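Long-range contacts in tail spike protein gp49 (Pseudomonas phage LKA1, PDB 4RU4), which probably cleaves the O-specific polysaccharide of its Pseudomonas host as a lyase while the phage enters the cell, and binds calcium: residues A58-A63 against R81-T86; G67-I72 against S88-G93; Y77-G82 against S98-T103; T109-C114 against T217-G222. One frame throughout, in Å; residues are numbered along the deposited sequence. Where two conformers were deposited one is given.

Contact 1 of 4, residues A58-A63 against R81-T86; sequences AALQAA and RGISST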
loop_
_atom_site.group_PDB
_atom_site.type_symbol
_atom_site.label_atom_id
_atom_site.label_comp_id
_atom_site.label_asym_id
_atom_site.label_seq_id
_atom_site.Cartn_x
_atom_site.Cartn_y
_atom_site.Cartn_z
ATOM N N ALA B 58 4.142 45.225 -5.015
ATOM C CA ALA B 58 2.972 46.033 -5.353
ATOM C C ALA B 58 2.232 45.441 -6.570
ATOM O O ALA B 58 1.005 45.306 -6.563
ATOM C CB ALA B 58 3.378 47.518 -5.598
ATOM N N ALA B 59 2.984 45.052 -7.596
ATOM C CA ALA B 59 2.385 44.463 -8.796
ATOM C C ALA B 59 1.703 43.110 -8.532
ATOM O O ALA B 59 0.588 42.855 -9.011
ATOM C CB ALA B 59 3.439 44.335 -9.930
ATOM N N LEU B 60 2.373 42.241 -7.779
ATOM C CA LEU B 60 1.839 40.912 -7.504
ATOM C C LEU B 60 0.624 41.025 -6.625
ATOM O O LEU B 60 -0.380 40.375 -6.872
ATOM C CB LEU B 60 2.875 40.056 -6.788
ATOM C CG LEU B 60 3.792 39.242 -7.681
ATOM C CD1 LEU B 60 4.985 38.779 -6.853
ATOM C CD2 LEU B 60 3.009 38.058 -8.235
ATOM N N GLN B 61 0.708 41.870 -5.600
ATOM C CA GLN B 61 -0.449 42.074 -4.716
ATOM C C GLN B 61 -1.634 42.641 -5.483
ATOM O O GLN B 61 -2.782 42.215 -5.266
ATOM C CB GLN B 61 -0.113 42.969 -3.503
ATOM C CG GLN B 61 -1.271 43.069 -2.504
ATOM C CD GLN B 61 -1.566 41.721 -1.843
ATOM O OE1 GLN B 61 -0.723 41.170 -1.131
ATOM N NE2 GLN B 61 -2.750 41.177 -2.100
ATOM N N ALA B 62 -1.367 43.595 -6.372
ATOM C CA ALA B 62 -2.442 44.201 -7.179
ATOM C C ALA B 62 -3.070 43.179 -8.125
ATOM O O ALA B 62 -4.301 43.185 -8.362
ATOM C CB ALA B 62 -1.933 45.424 -7.968
ATOM N N ALA B 63 -2.235 42.293 -8.662
ATOM C CA ALA B 63 -2.743 41.235 -9.533
ATOM C C ALA B 63 -3.684 40.308 -8.761
ATOM O O ALA B 63 -4.781 39.979 -9.235
ATOM C CB ALA B 63 -1.582 40.425 -10.152
ATOM N N ARG B 81 6.926 42.422 1.508
ATOM C CA ARG B 81 5.726 42.199 2.334
ATOM C C ARG B 81 5.073 40.937 1.851
ATOM O O ARG B 81 5.261 40.543 0.700
ATOM C CB ARG B 81 4.689 43.323 2.137
ATOM C CG ARG B 81 5.122 44.681 2.618
ATOM C CD ARG B 81 3.996 45.737 2.584
ATOM N NE ARG B 81 4.625 47.022 2.815
ATOM C CZ ARG B 81 4.892 47.510 4.019
ATOM N NH1 ARG B 81 4.513 46.848 5.109
ATOM N NH2 ARG B 81 5.509 48.678 4.140
ATOM N N GLY B 82 4.239 40.335 2.697
ATOM C CA GLY B 82 3.536 39.151 2.273
ATOM C C GLY B 82 2.560 39.450 1.143
ATOM O O GLY B 82 2.043 40.558 1.027
ATOM N N ILE B 83 2.313 38.446 0.310
ATOM C CA ILE B 83 1.237 38.499 -0.669
ATOM C C ILE B 83 0.027 37.781 -0.061
ATOM O O ILE B 83 0.065 36.571 0.162
ATOM C CB ILE B 83 1.658 37.800 -1.973
ATOM C CG1 ILE B 83 2.958 38.428 -2.509
ATOM C CG2 ILE B 83 0.499 37.818 -2.995
ATOM C CD1 ILE B 83 3.633 37.614 -3.610
ATOM N N SER B 84 -1.041 38.518 0.219
ATOM C CA SER B 84 -2.140 37.946 0.995
ATOM C C SER B 84 -3.531 38.123 0.386
ATOM O O SER B 84 -3.764 38.997 -0.453
ATOM C CB SER B 84 -2.112 38.528 2.420
ATOM O OG SER B 84 -2.426 39.909 2.380
ATOM N N SER B 85 -4.467 37.301 0.836
ATOM C CA SER B 85 -5.838 37.472 0.409
ATOM C C SER B 85 -6.797 36.940 1.454
ATOM O O SER B 85 -6.412 36.192 2.356
ATOM C CB SER B 85 -6.060 36.721 -0.897
ATOM O OG SER B 85 -5.826 35.348 -0.684
ATOM N N THR B 86 -8.052 37.339 1.318
ATOM C CA THR B 86 -9.139 36.709 2.049
ATOM C C THR B 86 -10.026 35.939 1.053
ATOM O O THR B 86 -10.205 36.349 -0.094
ATOM C CB THR B 86 -9.931 37.725 2.885
ATOM O OG1 THR B 86 -10.250 38.859 2.082
ATOM C CG2 THR B 86 -9.086 38.200 4.046
HETATM O O HOH W 1 -0.687 42.071 1.538
#

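Contact 2 of 4, residues G67-I72 against S88-G93; sequences GAPVHI and SLQIAG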
loop_
_atom_site.group_PDB
_atom_site.type_symbol
_atom_site.label_atom_id
_atom_site.label_comp_id
_atom_site.label_asym_id
_atom_site.label_seq_id
_atom_site.Cartn_x
_atom_site.Cartn_y
_atom_site.Cartn_z
ATOM N N GLY B 67 -8.812 39.840 -8.353
ATOM C CA GLY B 67 -9.808 38.775 -8.315
ATOM C C GLY B 67 -9.718 37.764 -9.457
ATOM O O GLY B 67 -10.379 36.714 -9.436
ATOM N N ALA B 68 -8.921 38.081 -10.470
ATOM C CA ALA B 68 -8.651 37.137 -11.549
ATOM C C ALA B 68 -7.547 36.156 -11.155
ATOM O O ALA B 68 -6.692 36.479 -10.318
ATOM C CB ALA B 68 -8.255 37.894 -12.810
ATOM N N PRO B 69 -7.548 34.950 -11.765
ATOM C CA PRO B 69 -6.415 34.041 -11.576
ATOM C C PRO B 69 -5.139 34.715 -12.061
ATOM O O PRO B 69 -5.157 35.434 -13.066
ATOM C CB PRO B 69 -6.761 32.830 -12.476
ATOM C CG PRO B 69 -8.237 32.872 -12.618
ATOM C CD PRO B 69 -8.597 34.357 -12.614
ATOM N N VAL B 70 -4.045 34.501 -11.336
ATOM C CA VAL B 70 -2.780 35.149 -11.639
ATOM C C VAL B 70 -1.803 34.147 -12.232
ATOM O O VAL B 70 -1.579 33.077 -11.668
ATOM C CB VAL B 70 -2.180 35.779 -10.367
ATOM C CG1 VAL B 70 -0.814 36.430 -10.647
ATOM C CG2 VAL B 70 -3.173 36.805 -9.800
ATOM N N HIS B 71 -1.233 34.493 -13.380
ATOM C CA HIS B 71 -0.168 33.700 -13.953
ATOM C C HIS B 71 1.153 34.437 -13.773
ATOM O O HIS B 71 1.267 35.605 -14.134
ATOM C CB HIS B 71 -0.388 33.429 -15.445
ATOM C CG HIS B 71 0.761 32.708 -16.071
ATOM N ND1 HIS B 71 1.060 31.394 -15.775
ATOM C CD2 HIS B 71 1.724 33.130 -16.922
ATOM C CE1 HIS B 71 2.149 31.034 -16.432
ATOM N NE2 HIS B 71 2.571 32.068 -17.137
ATOM N N ILE B 72 2.139 33.753 -13.207
ATOM C CA ILE B 72 3.439 34.360 -12.948
ATOM C C ILE B 72 4.455 33.756 -13.908
ATOM O O ILE B 72 4.872 32.632 -13.735
ATOM C CB ILE B 72 3.906 34.096 -11.494
ATOM C CG1 ILE B 72 2.894 34.655 -10.493
ATOM C CG2 ILE B 72 5.301 34.696 -11.243
ATOM C CD1 ILE B 72 3.382 34.617 -9.041
ATOM N N SER B 88 -10.104 33.798 -1.457
ATOM C CA SER B 88 -9.577 33.076 -2.627
ATOM C C SER B 88 -8.170 33.532 -3.073
ATOM O O SER B 88 -7.831 34.699 -2.977
ATOM C CB SER B 88 -10.540 33.207 -3.806
ATOM O OG SER B 88 -10.134 34.251 -4.669
ATOM N N LEU B 89 -7.360 32.606 -3.579
ATOM C CA LEU B 89 -6.033 32.953 -4.067
ATOM C C LEU B 89 -5.721 31.965 -5.162
ATOM O O LEU B 89 -5.688 30.764 -4.903
ATOM C CB LEU B 89 -5.004 32.782 -2.942
ATOM C CG LEU B 89 -3.538 33.136 -3.241
ATOM C CD1 LEU B 89 -3.390 34.625 -3.614
ATOM C CD2 LEU B 89 -2.652 32.821 -2.049
ATOM N N GLN B 90 -5.515 32.458 -6.383
ATOM C CA GLN B 90 -5.219 31.589 -7.521
ATOM C C GLN B 90 -3.946 32.078 -8.165
ATOM O O GLN B 90 -3.916 33.181 -8.721
ATOM C CB GLN B 90 -6.356 31.645 -8.537
ATOM C CG GLN B 90 -7.668 31.156 -7.975
ATOM C CD GLN B 90 -8.784 31.397 -8.957
ATOM O OE1 GLN B 90 -9.246 32.525 -9.107
ATOM N NE2 GLN B 90 -9.195 30.355 -9.654
ATOM N N ILE B 91 -2.887 31.278 -8.057
ATOM C CA ILE B 91 -1.579 31.673 -8.582
ATOM C C ILE B 91 -0.942 30.467 -9.236
ATOM O O ILE B 91 -0.845 29.406 -8.610
ATOM C CB ILE B 91 -0.643 32.156 -7.448
ATOM C CG1 ILE B 91 -1.086 33.513 -6.931
ATOM C CG2 ILE B 91 0.842 32.200 -7.925
ATOM C CD1 ILE B 91 -0.547 33.793 -5.570
ATOM N N ALA B 92 -0.544 30.614 -10.497
ATOM C CA ALA B 92 0.157 29.555 -11.209
ATOM C C ALA B 92 1.339 30.146 -11.985
ATOM O O ALA B 92 1.203 31.210 -12.593
ATOM C CB ALA B 92 -0.801 28.827 -12.159
ATOM N N GLY B 93 2.486 29.467 -11.959
ATOM C CA GLY B 93 3.683 29.966 -12.622
ATOM C C GLY B 93 4.154 29.008 -13.701
ATOM O O GLY B 93 3.392 28.129 -14.119
HETATM O O HOH W 2 -11.017 33.984 -10.493
#

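Contact 3 of 4, residues Y77-G82 against S98-T103; sequences YQINRG and SIIRPT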
loop_
_atom_site.group_PDB
_atom_site.type_symbol
_atom_site.label_atom_id
_atom_site.label_comp_id
_atom_site.label_asym_id
_atom_site.label_seq_id
_atom_site.Cartn_x
_atom_site.Cartn_y
_atom_site.Cartn_z
ATOM N N TYR B 77 10.943 37.657 -8.494
ATOM C CA TYR B 77 10.203 38.820 -8.010
ATOM C C TYR B 77 10.555 39.153 -6.561
ATOM O O TYR B 77 10.426 38.305 -5.669
ATOM C CB TYR B 77 8.714 38.529 -8.157
ATOM C CG TYR B 77 8.304 38.210 -9.581
ATOM C CD1 TYR B 77 8.361 36.909 -10.076
ATOM C CD2 TYR B 77 7.841 39.213 -10.426
ATOM C CE1 TYR B 77 7.988 36.625 -11.372
ATOM C CE2 TYR B 77 7.454 38.939 -11.719
ATOM C CZ TYR B 77 7.534 37.642 -12.192
ATOM O OH TYR B 77 7.158 37.359 -13.488
ATOM N N GLN B 78 11.006 40.381 -6.328
ATOM C CA GLN B 78 11.471 40.779 -5.008
ATOM C C GLN B 78 10.324 41.393 -4.235
ATOM O O GLN B 78 9.724 42.380 -4.686
ATOM C CB GLN B 78 12.615 41.801 -5.124
ATOM C CG GLN B 78 13.678 41.396 -6.167
ATOM C CD GLN B 78 14.365 40.095 -5.787
ATOM O OE1 GLN B 78 15.050 40.024 -4.757
ATOM N NE2 GLN B 78 14.130 39.034 -6.582
ATOM N N ILE B 79 10.018 40.824 -3.069
ATOM C CA ILE B 79 8.911 41.337 -2.272
ATOM C C ILE B 79 9.348 41.646 -0.844
ATOM O O ILE B 79 10.165 40.937 -0.265
ATOM C CB ILE B 79 7.698 40.378 -2.284
ATOM C CG1 ILE B 79 8.049 39.051 -1.592
ATOM C CG2 ILE B 79 7.219 40.168 -3.728
ATOM C CD1 ILE B 79 6.851 38.154 -1.241
ATOM N N ASN B 80 8.825 42.725 -0.279
ATOM C CA ASN B 80 9.218 43.082 1.073
ATOM C C ASN B 80 8.039 42.925 2.024
ATOM O O ASN B 80 8.143 43.257 3.205
ATOM C CB ASN B 80 9.707 44.531 1.107
ATOM C CG ASN B 80 8.630 45.498 0.710
ATOM O OD1 ASN B 80 8.186 45.501 -0.439
ATOM N ND2 ASN B 80 8.184 46.319 1.656
ATOM N N ARG B 81 6.926 42.422 1.508
ATOM C CA ARG B 81 5.726 42.199 2.334
ATOM C C ARG B 81 5.073 40.937 1.851
ATOM O O ARG B 81 5.261 40.543 0.700
ATOM C CB ARG B 81 4.689 43.323 2.137
ATOM C CG ARG B 81 5.122 44.681 2.618
ATOM C CD ARG B 81 3.996 45.737 2.584
ATOM N NE ARG B 81 4.625 47.022 2.815
ATOM C CZ ARG B 81 4.892 47.510 4.019
ATOM N NH1 ARG B 81 4.513 46.848 5.109
ATOM N NH2 ARG B 81 5.509 48.678 4.140
ATOM N N GLY B 82 4.239 40.335 2.697
ATOM C CA GLY B 82 3.536 39.151 2.273
ATOM C C GLY B 82 2.560 39.450 1.143
ATOM O O GLY B 82 2.043 40.558 1.027
ATOM N N SER B 98 9.658 30.420 -11.809
ATOM C CA SER B 98 8.757 31.484 -11.379
ATOM C C SER B 98 8.973 31.666 -9.881
ATOM O O SER B 98 8.344 30.973 -9.049
ATOM C CB SER B 98 7.298 31.132 -11.684
ATOM O OG SER B 98 7.032 31.100 -13.083
ATOM N N ILE B 99 9.888 32.565 -9.540
ATOM C CA ILE B 99 10.389 32.690 -8.174
ATOM C C ILE B 99 9.855 33.904 -7.450
ATOM O O ILE B 99 9.934 35.035 -7.961
ATOM C CB ILE B 99 11.924 32.759 -8.189
ATOM C CG1 ILE B 99 12.494 31.418 -8.646
ATOM C CG2 ILE B 99 12.498 33.167 -6.825
ATOM C CD1 ILE B 99 13.914 31.524 -9.196
ATOM N N ILE B 100 9.307 33.673 -6.257
ATOM C CA ILE B 100 8.911 34.762 -5.362
ATOM C C ILE B 100 9.902 34.788 -4.189
ATOM O O ILE B 100 10.079 33.786 -3.492
ATOM C CB ILE B 100 7.476 34.569 -4.820
ATOM C CG1 ILE B 100 6.455 34.552 -5.954
ATOM C CG2 ILE B 100 7.135 35.644 -3.804
ATOM C CD1 ILE B 100 5.058 34.038 -5.511
ATOM N N ARG B 101 10.550 35.926 -3.982
ATOM C CA ARG B 101 11.727 35.986 -3.110
ATOM C C ARG B 101 11.652 37.166 -2.158
ATOM O O ARG B 101 11.900 38.304 -2.559
ATOM C CB ARG B 101 13.018 36.109 -3.957
ATOM C CG ARG B 101 14.315 35.947 -3.143
ATOM C CD ARG B 101 15.566 36.352 -3.950
ATOM N NE ARG B 101 15.668 35.537 -5.161
ATOM C CZ ARG B 101 16.233 34.333 -5.204
ATOM N NH1 ARG B 101 16.755 33.789 -4.109
ATOM N NH2 ARG B 101 16.272 33.657 -6.336
ATOM N N PRO B 102 11.315 36.911 -0.887
ATOM C CA PRO B 102 11.421 37.948 0.143
ATOM C C PRO B 102 12.809 38.608 0.169
ATOM O O PRO B 102 13.819 37.912 0.076
ATOM C CB PRO B 102 11.196 37.146 1.435
ATOM C CG PRO B 102 10.162 36.116 1.000
ATOM C CD PRO B 102 10.644 35.699 -0.382
ATOM N N THR B 103 12.867 39.928 0.307
ATOM C CA THR B 103 14.150 40.609 0.339
ATOM C C THR B 103 14.609 40.719 1.791
ATOM O O THR B 103 13.890 40.316 2.721
ATOM C CB THR B 103 14.045 42.044 -0.223
ATOM O OG1 THR B 103 13.191 42.800 0.626
ATOM C CG2 THR B 103 13.444 42.026 -1.608
#

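Contact 4 of 4, residues T109-C114 against T217-G222; sequences TSVLSC and TVPMNG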
loop_
_atom_site.group_PDB
_atom_site.type_symbol
_atom_site.label_atom_id
_atom_site.label_comp_id
_atom_site.label_asym_id
_atom_site.label_seq_id
_atom_site.Cartn_x
_atom_site.Cartn_y
_atom_site.Cartn_z
ATOM N N THR B 109 4.187 37.738 8.206
ATOM C CA THR B 109 4.100 36.411 8.795
ATOM C C THR B 109 4.332 35.312 7.761
ATOM O O THR B 109 4.987 34.305 8.059
ATOM C CB THR B 109 2.724 36.244 9.451
ATOM O OG1 THR B 109 2.573 37.240 10.464
ATOM C CG2 THR B 109 2.596 34.876 10.105
ATOM N N SER B 110 3.796 35.505 6.549
ATOM C CA SER B 110 3.846 34.492 5.497
ATOM C C SER B 110 4.235 35.106 4.148
ATOM O O SER B 110 3.934 36.273 3.868
ATOM C CB SER B 110 2.468 33.809 5.338
ATOM O OG SER B 110 1.991 33.362 6.594
ATOM N N VAL B 111 4.893 34.319 3.310
ATOM C CA VAL B 111 5.218 34.810 1.964
ATOM C C VAL B 111 3.950 34.948 1.117
ATOM O O VAL B 111 3.736 35.962 0.453
ATOM C CB VAL B 111 6.230 33.908 1.230
ATOM C CG1 VAL B 111 6.571 34.522 -0.137
ATOM C CG2 VAL B 111 7.514 33.743 2.072
ATOM N N LEU B 112 3.106 33.916 1.160
ATOM C CA LEU B 112 1.896 33.860 0.384
ATOM C C LEU B 112 0.837 33.340 1.349
ATOM O O LEU B 112 1.097 32.386 2.108
ATOM C CB LEU B 112 2.117 32.866 -0.764
ATOM C CG LEU B 112 1.315 32.878 -2.048
ATOM C CD1 LEU B 112 1.294 34.309 -2.565
ATOM C CD2 LEU B 112 1.956 31.955 -3.087
ATOM N N SER B 113 -0.333 33.971 1.369
ATOM C CA SER B 113 -1.356 33.523 2.311
ATOM C C SER B 113 -2.768 33.772 1.821
ATOM O O SER B 113 -3.047 34.770 1.133
ATOM C CB SER B 113 -1.159 34.151 3.703
ATOM O OG SER B 113 -1.338 35.559 3.657
ATOM N N CYS B 114 -3.665 32.858 2.188
ATOM C CA CYS B 114 -5.085 33.046 1.941
ATOM C C CYS B 114 -5.854 32.588 3.170
ATOM O O CYS B 114 -5.613 31.488 3.677
ATOM C CB CYS B 114 -5.563 32.262 0.715
ATOM S SG CYS B 114 -7.277 32.720 0.293
ATOM N N THR B 217 14.965 33.814 5.852
ATOM C CA THR B 217 14.956 33.670 7.295
ATOM C C THR B 217 13.864 34.439 7.997
ATOM O O THR B 217 13.632 34.210 9.180
ATOM C CB THR B 217 16.284 34.165 7.893
ATOM O OG1 THR B 217 16.483 35.534 7.502
ATOM C CG2 THR B 217 17.458 33.295 7.386
ATOM N N VAL B 218 13.189 35.357 7.305
ATOM C CA VAL B 218 12.206 36.211 8.006
ATOM C C VAL B 218 10.768 35.667 8.182
ATOM O O VAL B 218 10.218 35.713 9.293
ATOM C CB VAL B 218 12.137 37.648 7.394
ATOM C CG1 VAL B 218 11.111 38.488 8.162
ATOM C CG2 VAL B 218 13.532 38.303 7.437
ATOM N N PRO B 219 10.133 35.204 7.090
ATOM C CA PRO B 219 8.727 34.764 7.171
ATOM C C PRO B 219 8.570 33.592 8.117
ATOM O O PRO B 219 9.449 32.753 8.108
ATOM C CB PRO B 219 8.424 34.298 5.740
ATOM C CG PRO B 219 9.442 35.040 4.874
ATOM C CD PRO B 219 10.675 35.030 5.728
ATOM N N MET B 220 7.499 33.530 8.912
ATOM C CA MET B 220 7.231 32.317 9.682
ATOM C C MET B 220 6.838 31.182 8.780
ATOM O O MET B 220 7.229 30.040 9.021
ATOM C CB MET B 220 6.098 32.513 10.687
ATOM C CG MET B 220 6.377 33.586 11.701
ATOM S SD MET B 220 5.587 33.188 13.263
ATOM C CE MET B 220 3.873 33.034 12.783
ATOM N N ASN B 221 6.024 31.486 7.763
ATOM C CA ASN B 221 5.529 30.463 6.865
ATOM C C ASN B 221 5.896 30.779 5.444
ATOM O O ASN B 221 5.914 31.949 5.049
ATOM C CB ASN B 221 4.005 30.416 6.920
ATOM C CG ASN B 221 3.489 30.280 8.320
ATOM O OD1 ASN B 221 3.846 29.337 9.032
ATOM N ND2 ASN B 221 2.653 31.231 8.742
ATOM N N GLY B 222 6.149 29.741 4.657
ATOM C CA GLY B 222 6.305 29.930 3.223
ATOM C C GLY B 222 4.937 30.186 2.638
ATOM O O GLY B 222 4.694 31.229 2.031
#

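Contact 1 of 4, residues A58-A63 against R81-T86
Q61 reaches from helix 55-65 to strand 82-86 and pairs its carboxamide with the backbone of S84. OE1 of Q61 accepts the N-H of S84 at 3.0 Å; the donor lies in the carbonyl plane, on a lone pair. At the same time Q61 NE2 donates to S84 O at 2.9 Å, with that oxygen close to the amide plane. The carboxamide thus meets both the N-H and the C=O of S84, much as the backbone of a neighbouring strand would, and the two bonds together fix its rotation. A water adds a third link, donating to Q61 OE1 at 2.8 Å and lying 2.9 Å from S84 OG.

The reach comes from the side chain's shape: CG stands opposite the backbone N (chi1 -174°), and a bend at chi2 of 65° then turns the amide onto the strand. Beside it, L60 CD1 meets I83 CD1 at 3.7 Å in the conformer given; I83 was deposited in two.

In the next shell, D65 takes a further hydrogen bond from Q61 NE2, and the indole N-H of W57 bonds to G82 O. The backbone of I83 is hydrogen-bonded to V111 and S113. The axes of the helix and strand segments pass 8.3 Å apart and only 13° from parallel. L60 also packs on I72, and the helix thus lies against strands 70-72 and 82-86, at the N-terminal end of the beta-helix.

Contact 2 of 4, residues G67-I72 against S88-G93
V70 and H71 pair in parallel with I91 and A92, as on successive rungs of the parallel beta-helix that pectin lyase-like proteins share. The directions of the short strand segments differ by 25°.

Three backbone hydrogen bonds carry the ladder. V70 N donates to Q90 O at 2.9 Å, A92 N returns a bond to V70 O, and I72 N donates to A92 O at 2.8 Å. They are not alike in approach: the V70 N-H comes in above the carbonyl plane of Q90, 36° out of it, whereas A92 N meets V70 O nearly head-on. H71 CA also approaches A92 O, at 3.2 Å, as a CH...O contact to the carbonyl that accepts I72 N.

Apolar contacts lie on the face that carries V70, I72 and I91. I72 CD1 rests against I91 CG2 at 3.7 Å. In I91, chi1 of -72° sets CG1 beside the backbone N and leaves CG2, opposite that N, to meet I72. Helix 55-65 closes over this face, A63 packing on V70.

Polar and mixed contacts gather where the strands begin. The P69 ring runs alongside the straight side chain of Q90, its CG 3.7 Å from Q90 OE1. Q90 NE2 hydrogen-bonds to T97 of a second subunit, which ties this rung into the trimer. At the oxygen of the same amide, a single water donates to both Q90 OE1, at 2.7 Å, and G67 O, at 3.0 Å.

Contact 3 of 4, residues Y77-G82 against S98-T103
Q78 lies alongside R101, the two side chains extending in the same direction from a parallel pair of beta-helix strands. Q78 CB touches T103 CG2 at 3.6 Å. From there the chain folds: chi1 of -46° puts CG beside the backbone N, and a bend at chi2 (-63°) sets the amide alongside CD of R101. OE1 of Q78 sits 3.8 Å from R101 CD, and NE2 comes to the edge of the guanidinium, 4.1 Å from R101 NE, with the two planes nearly coplanar, 22° apart. The hydrogen-bond partner of Q78 NE2 is D76 O.

Along the backbone runs the ladder: Y77 N to I99 O at 2.9 Å, R101 N to Y77 O, a longer I79 N to R101 O at 3.2 Å, and T103 N to I79 O. The other face, with Y77, I79, I100 and P102, is mostly apolar, I79 CD1 meeting I100 CG2 at 3.6 Å; the Y77 hydroxyl is hydrogen-bonded to P73 O.

The chemistry is thus divided by face. Y77 and I79 pack against helix 55-65, while on the face of Q78 and R101 the backbone O of D76 takes the amide and its carboxylate takes R101 NH2 in a salt bridge, which probably compensates the arginine's charge.

Contact 4 of 4, residues T109-C114 against T217-G222
S110 pairs with N221 in a single parallel bridge at a corner of the beta-helix, where the chain turns from one face to the next. The rungs are adjacent in space, although 102 residues separate the segments in sequence; that excursion contains antiparallel strands, among them 147-151 and 168-177.

Backbone bonds follow the turn closely. T109 O accepts N221 N at 3.0 Å, the donor lying in the carbonyl plane, and M220 N adds a weak, strongly bent bond to the same oxygen. V111 N then donates to N221 O at 3.1 Å. At the corner itself L112 N reaches G222 O at 3.2 Å, so bonding carries on from one rung to the next around the bend.

There are two apolar contacts, one buried and one exposed. V111 CG2 and P219 CG meet at 3.6 Å, the two side chains crossing; chi1 of V111 is -177°, which leaves CG2 as the branch beside the backbone N and turned to the proline. V111 also packs on I100 and P102, and P219 on F106, so this pair belongs to the interior. At the exposed contact T109 and M220 run side by side, and a bend at chi2 and another at chi3 bring M220 CE to 3.5 Å from T109 CG2, closer than usual for two carbons.

One side-chain hydrogen bond joins the bridging residues themselves: N221 ND2 donates to S110 OG at 3.1 Å, nearly straight at 171° and with the hydroxyl oxygen lying in the amide plane.

Overall arrangement
The four contacts cluster at the N-terminal end of the beta-helix, centres 10 to 17 Å apart. Contacts 2 and 3 use consecutive strands of the same two rungs (70-72 then 75-79, 89-93 then 98-107), and the helix of contact 1 covers both, L60 CD1 meeting Y77 CB at 4.0 Å. Contact 4 joins that second rung to the one after it, its V111 O probably bonded to I83 N of contact 1 at 2.9 Å, and V111 CG1 packed against I79 CD1 of contact 3 at 3.8 Å. All four lie away from the calcium site of G368 and D394; a bound sodium ion lies about 11 Å from the side chain of N80 of contact 3.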